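Long-range contacts in amidohydrolase (Brucella melitensis biovar Abortus, PDB 4F0L), which probably acts as a metal-dependent hydrolase of the amidohydrolase superfamily, perhaps a deaminase, and holds an iron ion in its metal site: residues B[213-218]-B[228-233]; B[238-243]-B[272-277]; B[294-299]-B[321-326]. All blocks are in the same frame, centred on the assembly; numbering follows the deposited sequence.

Contact 1 of 3, residues B[213-218]-B[228-233]; sequences VAPHSL and SVTQLL
The puckered pyrrolidine ring of Pro215 meets the end of helix 223-229 with its CD and CG edge: CD lies 4.3 Å from CG1 of Val229, and CG is 4.2 Å from CG2 of Thr230. No flat ring takes part across this contact. The imidazole of His216 stays outside it; its ND1 shares a 3.1 Å hydrogen bond with OG of Ser217, while the ring itself meets Tyr168 with planes at about 50° and His241 edge-to-face. Val213 makes the closer approach to the helix end. Its CG2, set between the backbone N and the carbonyl carbon, lies 3.8 Å from CG1 of Val229 and 3.7 Å from the carbonyl O of the same residue. The two valine side chains run antiparallel alongside one another, and with CG1 of Val229 anti to its own N (chi1 171°) that one methyl faces both Val213 and Pro215. The second methyl of Val213, CG1, makes a looser contact with CD1 of Leu233 at 4.4 Å. No hydrogen bond crosses between the segments, so the interface is apolar packing. Several polar groups of 228-233 are engaged locally or elsewhere: O of Val229 takes N of Leu232 at 3.3 Å in a type I turn, and OG1 of Thr230 bonds to O of Leu226. This is packing between a barrel strand and the end of the helix that follows it, as in the beta-alpha units of a TIM barrel. Strand 210-215 is bonded through its backbone to strand 160-167 and, through Val213, to Pro237 and His239 at the start of strand 238-242, and helix 189-203 packs against Val229, Leu232 and Leu233.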
loop_
_atom_site.group_PDB
_atom_site.type_symbol
_atom_site.label_atom_id
_atom_site.label_comp_id
_atom_site.label_asym_id
_atom_site.label_seq_id
_atom_site.Cartn_x
_atom_site.Cartn_y
_atom_site.Cartn_z
ATOM N N VAL B 213 -13.649 22.487 -16.778
ATOM C CA VAL B 213 -14.999 21.928 -16.599
ATOM C C VAL B 213 -14.949 20.404 -16.538
ATOM O O VAL B 213 -14.020 19.784 -17.068
ATOM C CB VAL B 213 -15.967 22.358 -17.724
ATOM C CG1 VAL B 213 -16.018 23.896 -17.852
ATOM C CG2 VAL B 213 -15.566 21.703 -19.033
ATOM N N ALA B 214 -15.924 19.818 -15.842
ATOM C CA ALA B 214 -15.943 18.386 -15.586
ATOM C C ALA B 214 -17.355 17.842 -15.842
ATOM O O ALA B 214 -18.125 17.679 -14.912
ATOM C CB ALA B 214 -15.498 18.070 -14.157
ATOM N N PRO B 215 -17.685 17.546 -17.114
ATOM C CA PRO B 215 -18.860 16.711 -17.313
ATOM C C PRO B 215 -18.717 15.424 -16.520
ATOM O O PRO B 215 -17.683 14.748 -16.599
ATOM C CB PRO B 215 -18.861 16.438 -18.823
ATOM C CG PRO B 215 -17.506 16.829 -19.317
ATOM C CD PRO B 215 -17.002 17.877 -18.373
ATOM N N HIS B 216 -19.708 15.089 -15.715
ATOM C CA HIS B 216 -19.497 14.002 -14.745
ATOM C C HIS B 216 -19.120 12.684 -15.379
ATOM O O HIS B 216 -18.119 12.061 -15.016
ATOM C CB HIS B 216 -20.725 13.801 -13.893
ATOM C CG HIS B 216 -20.557 12.734 -12.867
ATOM N ND1 HIS B 216 -20.939 11.450 -13.081
ATOM C CD2 HIS B 216 -19.984 12.776 -11.607
ATOM C CE1 HIS B 216 -20.633 10.709 -11.992
ATOM N NE2 HIS B 216 -20.048 11.517 -11.092
ATOM N N SER B 217 -19.923 12.272 -16.342
ATOM C CA SER B 217 -19.788 10.964 -17.001
ATOM C C SER B 217 -20.763 10.932 -18.146
ATOM O O SER B 217 -21.645 11.813 -18.249
ATOM C CB SER B 217 -20.147 9.832 -16.042
ATOM O OG SER B 217 -21.518 9.919 -15.719
ATOM N N LEU B 218 -20.662 9.906 -18.974
ATOM C CA LEU B 218 -21.565 9.803 -20.104
ATOM C C LEU B 218 -23.008 9.539 -19.678
ATOM O O LEU B 218 -23.934 9.905 -20.387
ATOM C CB LEU B 218 -21.080 8.749 -21.098
ATOM C CG LEU B 218 -19.730 9.082 -21.764
ATOM C CD1 LEU B 218 -19.270 7.912 -22.628
ATOM C CD2 LEU B 218 -19.781 10.387 -22.553
ATOM N N SER B 228 -22.229 21.856 -25.072
ATOM C CA SER B 228 -22.285 23.172 -24.435
ATOM C C SER B 228 -21.229 23.362 -23.355
ATOM O O SER B 228 -20.544 24.369 -23.334
ATOM C CB SER B 228 -23.631 23.397 -23.791
ATOM O OG SER B 228 -24.635 23.202 -24.744
ATOM N N VAL B 229 -21.100 22.376 -22.482
ATOM C CA VAL B 229 -20.199 22.493 -21.330
ATOM C C VAL B 229 -18.751 22.584 -21.773
ATOM O O VAL B 229 -17.997 23.412 -21.259
ATOM C CB VAL B 229 -20.426 21.329 -20.339
ATOM C CG1 VAL B 229 -19.364 21.297 -19.269
ATOM C CG2 VAL B 229 -21.816 21.459 -19.730
ATOM N N THR B 230 -18.380 21.792 -22.768
ATOM C CA THR B 230 -16.985 21.719 -23.203
ATOM C C THR B 230 -16.594 22.853 -24.186
ATOM O O THR B 230 -15.455 22.931 -24.643
ATOM C CB THR B 230 -16.669 20.313 -23.766
ATOM O OG1 THR B 230 -17.529 20.019 -24.863
ATOM C CG2 THR B 230 -16.926 19.252 -22.712
ATOM N N GLN B 231 -17.541 23.741 -24.480
ATOM C CA GLN B 231 -17.295 24.921 -25.288
ATOM C C GLN B 231 -17.191 26.177 -24.418
ATOM O O GLN B 231 -16.794 27.224 -24.916
ATOM C CB GLN B 231 -18.405 25.082 -26.374
ATOM N N LEU B 232 -17.506 26.080 -23.126
ATOM C CA LEU B 232 -17.502 27.276 -22.270
ATOM C C LEU B 232 -16.140 27.924 -22.147
ATOM O O LEU B 232 -16.030 29.143 -22.182
ATOM C CB LEU B 232 -17.997 26.971 -20.855
ATOM C CG LEU B 232 -19.483 26.793 -20.644
ATOM C CD1 LEU B 232 -19.693 26.475 -19.166
ATOM C CD2 LEU B 232 -20.307 28.025 -21.093
ATOM N N LEU B 233 -15.111 27.104 -21.964
ATOM C CA LEU B 233 -13.757 27.557 -21.742
ATOM C C LEU B 233 -12.873 26.680 -22.641
ATOM O O LEU B 233 -12.249 25.715 -22.172
ATOM C CB LEU B 233 -13.370 27.408 -20.256
ATOM C CG LEU B 233 -14.148 28.288 -19.257
ATOM C CD1 LEU B 233 -13.968 27.810 -17.807
ATOM C CD2 LEU B 233 -13.833 29.787 -19.426
#

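Contact 2 of 3, residues B[238-243]-B[272-277]. With FE (Fe (III) ion), chain E.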
loop_
_atom_site.group_PDB
_atom_site.type_symbol
_atom_site.label_atom_id
_atom_site.label_comp_id
_atom_site.label_asym_id
_atom_site.label_seq_id
_atom_site.Cartn_x
_atom_site.Cartn_y
_atom_site.Cartn_z
ATOM N N VAL B 238 -10.772 19.800 -19.834
ATOM C CA VAL B 238 -12.026 19.066 -19.704
ATOM C C VAL B 238 -11.719 17.685 -19.068
ATOM O O VAL B 238 -10.899 16.933 -19.588
ATOM C CB VAL B 238 -12.667 18.846 -21.077
ATOM C CG1 VAL B 238 -13.979 18.038 -20.968
ATOM C CG2 VAL B 238 -12.867 20.180 -21.791
ATOM N N HIS B 239 -12.354 17.386 -17.946
ATOM C CA HIS B 239 -12.242 16.081 -17.285
ATOM C C HIS B 239 -13.579 15.393 -17.264
ATOM O O HIS B 239 -14.622 16.056 -17.143
ATOM C CB HIS B 239 -11.752 16.247 -15.866
ATOM C CG HIS B 239 -10.311 16.617 -15.760
ATOM N ND1 HIS B 239 -9.498 16.097 -14.796
ATOM C CD2 HIS B 239 -9.538 17.514 -16.482
ATOM C CE1 HIS B 239 -8.277 16.582 -14.944
ATOM N NE2 HIS B 239 -8.286 17.454 -15.968
ATOM N N ILE B 240 -13.561 14.072 -17.375
ATOM C CA ILE B 240 -14.786 13.264 -17.372
ATOM C C ILE B 240 -14.482 11.874 -16.860
ATOM O O ILE B 240 -13.474 11.310 -17.241
ATOM C CB ILE B 240 -15.389 13.198 -18.805
ATOM C CG1 ILE B 240 -16.673 12.374 -18.847
ATOM C CG2 ILE B 240 -14.388 12.630 -19.809
ATOM C CD1 ILE B 240 -17.579 12.693 -20.020
ATOM N N HIS B 241 -15.359 11.302 -16.025
ATOM C CA HIS B 241 -15.245 9.883 -15.652
ATOM C C HIS B 241 -15.645 9.063 -16.847
ATOM O O HIS B 241 -16.715 9.270 -17.396
ATOM C CB HIS B 241 -16.215 9.454 -14.522
ATOM C CG HIS B 241 -15.917 10.015 -13.146
ATOM N ND1 HIS B 241 -16.844 10.699 -12.423
ATOM C CD2 HIS B 241 -14.793 9.886 -12.318
ATOM C CE1 HIS B 241 -16.309 11.043 -11.214
ATOM N NE2 HIS B 241 -15.057 10.548 -11.159
ATOM N N VAL B 242 -14.835 8.091 -17.249
ATOM C CA VAL B 242 -15.272 7.191 -18.300
ATOM C C VAL B 242 -14.763 5.732 -18.144
ATOM O O VAL B 242 -13.602 5.475 -17.788
ATOM C CB VAL B 242 -14.944 7.802 -19.698
ATOM C CG1 VAL B 242 -13.450 7.970 -19.891
ATOM C CG2 VAL B 242 -15.522 6.936 -20.779
ATOM N N ALA B 243 -15.654 4.766 -18.396
ATOM C CA ALA B 243 -15.271 3.356 -18.457
ATOM C C ALA B 243 -14.670 2.788 -17.147
ATOM O O ALA B 243 -13.841 1.873 -17.168
ATOM C CB ALA B 243 -14.331 3.136 -19.626
ATOM N N ALA B 272 -5.141 16.564 -25.810
ATOM C CA ALA B 272 -4.454 16.714 -24.530
ATOM C C ALA B 272 -5.183 17.672 -23.574
ATOM O O ALA B 272 -4.844 17.762 -22.394
ATOM C CB ALA B 272 -2.999 17.174 -24.761
ATOM N N ARG B 273 -6.188 18.384 -24.086
ATOM C CA ARG B 273 -7.054 19.224 -23.255
ATOM C C ARG B 273 -7.900 18.337 -22.317
ATOM O O ARG B 273 -8.377 18.797 -21.272
ATOM C CB ARG B 273 -7.941 20.058 -24.196
ATOM C CG ARG B 273 -8.918 21.005 -23.566
ATOM C CD ARG B 273 -9.950 21.489 -24.597
ATOM N NE ARG B 273 -10.939 22.283 -23.884
ATOM C CZ ARG B 273 -12.227 22.365 -24.160
ATOM N NH1 ARG B 273 -12.745 21.731 -25.191
ATOM N NH2 ARG B 273 -13.000 23.103 -23.366
ATOM N N TRP B 274 -8.106 17.086 -22.738
ATOM C CA TRP B 274 -8.989 16.162 -22.056
ATOM C C TRP B 274 -8.222 15.256 -21.146
ATOM O O TRP B 274 -7.112 14.822 -21.497
ATOM C CB TRP B 274 -9.764 15.312 -23.048
ATOM C CG TRP B 274 -10.804 16.077 -23.841
ATOM C CD1 TRP B 274 -10.611 17.091 -24.796
ATOM C CD2 TRP B 274 -12.249 15.910 -23.768
ATOM N NE1 TRP B 274 -11.814 17.537 -25.287
ATOM C CE2 TRP B 274 -12.830 16.870 -24.730
ATOM C CE3 TRP B 274 -13.096 15.090 -23.037
ATOM C CZ2 TRP B 274 -14.203 16.990 -24.911
ATOM C CZ3 TRP B 274 -14.485 15.223 -23.224
ATOM C CH2 TRP B 274 -15.020 16.139 -24.150
ATOM N N CYS B 275 -8.824 14.987 -19.979
ATOM C CA CYS B 275 -8.350 13.973 -19.056
ATOM C C CYS B 275 -9.508 12.993 -18.774
ATOM O O CYS B 275 -10.581 13.394 -18.298
ATOM C CB CYS B 275 -7.848 14.581 -17.753
ATOM S SG CYS B 275 -7.197 13.340 -16.597
ATOM N N LEU B 276 -9.306 11.733 -19.143
ATOM C CA LEU B 276 -10.375 10.749 -18.997
ATOM C C LEU B 276 -10.045 10.008 -17.752
ATOM O O LEU B 276 -9.023 9.336 -17.679
ATOM C CB LEU B 276 -10.431 9.792 -20.190
ATOM C CG LEU B 276 -10.485 10.389 -21.592
ATOM C CD1 LEU B 276 -10.806 9.301 -22.635
ATOM C CD2 LEU B 276 -11.444 11.566 -21.657
ATOM N N ILE B 277 -10.904 10.153 -16.759
ATOM C CA ILE B 277 -10.672 9.585 -15.431
ATOM C C ILE B 277 -11.015 8.078 -15.427
ATOM O O ILE B 277 -12.069 7.652 -15.920
ATOM C CB ILE B 277 -11.483 10.330 -14.345
ATOM C CG1 ILE B 277 -11.274 11.847 -14.474
ATOM C CG2 ILE B 277 -11.062 9.865 -12.938
ATOM C CD1 ILE B 277 -9.827 12.281 -14.238
HETATM FE FE FE E . -13.906 10.246 -9.125
HETATM O O HOH W 1 -13.754 8.113 -9.521
HETATM O O HOH W 2 -15.626 9.209 -8.055
#
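Val238 and Trp274 begin a parallel pairing in which five backbone hydrogen bonds join 238-243 to 272-277. The straightest is Val242 N to Ile277 O (3.1 Å, 177°), and Ile277 N in turn reaches Ile240 O at 2.9 Å. CH-pi contacts add to the ladder: CG1 of Val238 sits 3.6 Å from the centroid of the six-membered ring of Trp274, and CB of Cys275 lies 3.4 Å from that of the His239 ring, whose NE2 bonds to O of Ala379. Cys275 SG, anti to its backbone N (chi1 -178°), also rests over that imidazole face. The guanidinium of Arg273, reached by an extended chain, lies flat under CG2 of Val238 and is held by the carbonyls of Thr230, Leu233 and Ala236. Apolar packing joins Ile240 and Val242 to Leu276, CG1 of Val242 lying 3.5 Å from CB of Leu276. Metal coordination comes from His241, whose NE2 binds iron at 2.4 Å together with His65, His67, Asp329 and two waters, while CG2 of Ile277 touches its ring. Strand 210-215 continues the barrel beyond 238-242, strand 296-299 beyond 274-276, and helix 260-267 covers Ile240, Val242 and Leu276.

Contact 3 of 3, residues B[294-299]-B[321-326]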
loop_
_atom_site.group_PDB
_atom_site.type_symbol
_atom_site.label_atom_id
_atom_site.label_comp_id
_atom_site.label_asym_id
_atom_site.label_seq_id
_atom_site.Cartn_x
_atom_site.Cartn_y
_atom_site.Cartn_z
ATOM N N GLY B 294 -4.068 11.986 -27.648
ATOM C CA GLY B 294 -3.317 12.787 -26.680
ATOM C C GLY B 294 -4.015 13.009 -25.347
ATOM O O GLY B 294 -3.507 13.754 -24.503
ATOM N N ALA B 295 -5.182 12.381 -25.153
ATOM C CA ALA B 295 -5.944 12.495 -23.908
ATOM C C ALA B 295 -5.127 11.915 -22.776
ATOM O O ALA B 295 -4.459 10.920 -22.954
ATOM C CB ALA B 295 -7.260 11.743 -24.018
ATOM N N ILE B 296 -5.157 12.560 -21.615
ATOM C CA ILE B 296 -4.410 12.070 -20.459
ATOM C C ILE B 296 -5.269 11.092 -19.678
ATOM O O ILE B 296 -6.443 11.393 -19.409
ATOM C CB ILE B 296 -4.051 13.199 -19.497
ATOM C CG1 ILE B 296 -3.230 14.275 -20.220
ATOM C CG2 ILE B 296 -3.343 12.620 -18.261
ATOM C CD1 ILE B 296 -1.967 13.754 -20.871
ATOM N N ALA B 297 -4.699 9.936 -19.320
ATOM C CA ALA B 297 -5.386 8.961 -18.473
ATOM C C ALA B 297 -5.321 9.410 -17.023
ATOM O O ALA B 297 -4.220 9.523 -16.470
ATOM C CB ALA B 297 -4.757 7.557 -18.634
ATOM N N GLY B 298 -6.467 9.689 -16.412
ATOM C CA GLY B 298 -6.521 10.111 -15.013
ATOM C C GLY B 298 -6.677 8.884 -14.145
ATOM O O GLY B 298 -7.800 8.485 -13.824
ATOM N N LEU B 299 -5.555 8.265 -13.789
ATOM C CA LEU B 299 -5.576 7.004 -13.061
ATOM C C LEU B 299 -5.719 7.237 -11.556
ATOM O O LEU B 299 -5.035 8.100 -10.968
ATOM C CB LEU B 299 -4.296 6.209 -13.368
ATOM C CG LEU B 299 -4.033 5.873 -14.847
ATOM C CD1 LEU B 299 -2.797 4.956 -14.981
ATOM C CD2 LEU B 299 -5.281 5.210 -15.493
ATOM N N GLY B 321 2.302 5.720 -26.706
ATOM C CA GLY B 321 2.634 7.113 -26.369
ATOM C C GLY B 321 1.643 7.790 -25.435
ATOM O O GLY B 321 1.612 9.015 -25.341
ATOM N N GLY B 322 0.792 7.018 -24.775
ATOM C CA GLY B 322 -0.195 7.613 -23.891
ATOM C C GLY B 322 0.464 8.173 -22.655
ATOM O O GLY B 322 1.479 7.665 -22.214
ATOM N N LYS B 323 -0.102 9.240 -22.111
ATOM C CA LYS B 323 0.400 9.852 -20.905
ATOM C C LYS B 323 -0.664 9.777 -19.806
ATOM O O LYS B 323 -1.868 9.777 -20.093
ATOM C CB LYS B 323 0.762 11.306 -21.187
ATOM C CG LYS B 323 2.007 11.515 -22.049
ATOM C CD LYS B 323 2.125 13.002 -22.409
ATOM C CE LYS B 323 3.415 13.323 -23.150
ATOM N NZ LYS B 323 3.335 12.945 -24.564
ATOM N N PHE B 324 -0.216 9.755 -18.554
ATOM C CA PHE B 324 -1.117 9.573 -17.397
ATOM C C PHE B 324 -0.710 10.434 -16.209
ATOM O O PHE B 324 0.431 10.915 -16.139
ATOM C CB PHE B 324 -1.133 8.095 -16.970
ATOM C CG PHE B 324 0.055 7.696 -16.124
ATOM C CD1 PHE B 324 1.259 7.393 -16.700
ATOM C CD2 PHE B 324 -0.059 7.651 -14.727
ATOM C CE1 PHE B 324 2.361 7.049 -15.921
ATOM C CE2 PHE B 324 1.039 7.314 -13.929
ATOM C CZ PHE B 324 2.265 7.025 -14.546
ATOM N N GLY B 325 -1.660 10.628 -15.296
ATOM C CA GLY B 325 -1.411 11.118 -13.957
ATOM C C GLY B 325 -2.181 10.311 -12.909
ATOM O O GLY B 325 -2.956 9.386 -13.233
ATOM N N ILE B 326 -1.977 10.663 -11.650
ATOM C CA ILE B 326 -2.632 9.989 -10.547
ATOM C C ILE B 326 -3.468 10.933 -9.717
ATOM O O ILE B 326 -3.115 12.113 -9.522
ATOM C CB ILE B 326 -1.639 9.266 -9.605
ATOM C CG1 ILE B 326 -0.520 10.223 -9.140
ATOM C CG2 ILE B 326 -1.084 8.018 -10.302
ATOM C CD1 ILE B 326 0.364 9.658 -8.029
HETATM O O HOH W 3 -2.102 10.396 -23.791
#
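Ala297 and Phe324 lie at the tight centre of this parallel strand pair. N of Ala297 donates to O of Lys323 at 2.9 Å, and O of Ala297 receives N of Gly325 at 3.0 Å in a bond with an N-H...O angle of 160°. Beyond it, N of Leu299 reaches O of Gly325 at 2.9 Å in a more bent bond (143°), and CA of Ile326 follows with a CA-H...O contact to O of Leu299. CG2 of Ile296 lies against the backbone of the partner strand, near CA of Phe324 and N of Gly325. On the face that carries Ala297, Leu299, Phe324 and Ile326, CD1 of Leu299 comes 3.9 Å from CD2 of Phe324, the leucine lying roughly perpendicular to the phenylalanine side chain. Phe324 is turned so that CG sits between its backbone N and carbonyl carbon (chi1 80°); CB stays against the CB of Ala297 while the rest of the side chain runs on beyond it. Toward the N-terminal ends the pairing loosens. Here a water replaces direct bonding, giving a hydrogen bond to O of Ala295 at 2.6 Å and accepting one from N of Lys323 at 2.9 Å. Lys323 is exposed: its CB packs on CD1 of Ile296 at 3.7 Å, but beyond CB the chain leaves the contact, bending at its last torsion. Both strands are entered from helix ends closed by Schellman motifs, with Gly294 and Gly321 at positive phi. The pair belongs to the parallel barrel sheet. Strand 274-276 bonds to the other side of 296-299, helix 284-293 lies against Ala295 and Ala297, helix 336-351 packs on Leu299, Phe324 and Ile326, and helix 364-379 touches Ile296, Lys323 and Phe324.

Overall arrangement
From the N terminus the three contacts follow in series, none nesting within or crossing another. Contact 1 closes the short excursion holding helix 223-229, after which the chain enters strand 238-242. Contact 2 closes the next, longer loop, with helices 246-256 and 260-267; helix 284-293 then leads from strand 274-276 to 296-299, and contact 3 closes the loop holding helices 301-306 and 314-319. Contacts 1 and 2 meet through Arg273, contacts 2 and 3 through backbone bonds of Leu276 with Ile296 and Gly298, while contacts 1 and 3 do not touch. Together they join neighbouring strands and helices of the barrel, contact 2 alone of the three supplying an iron ligand, His241.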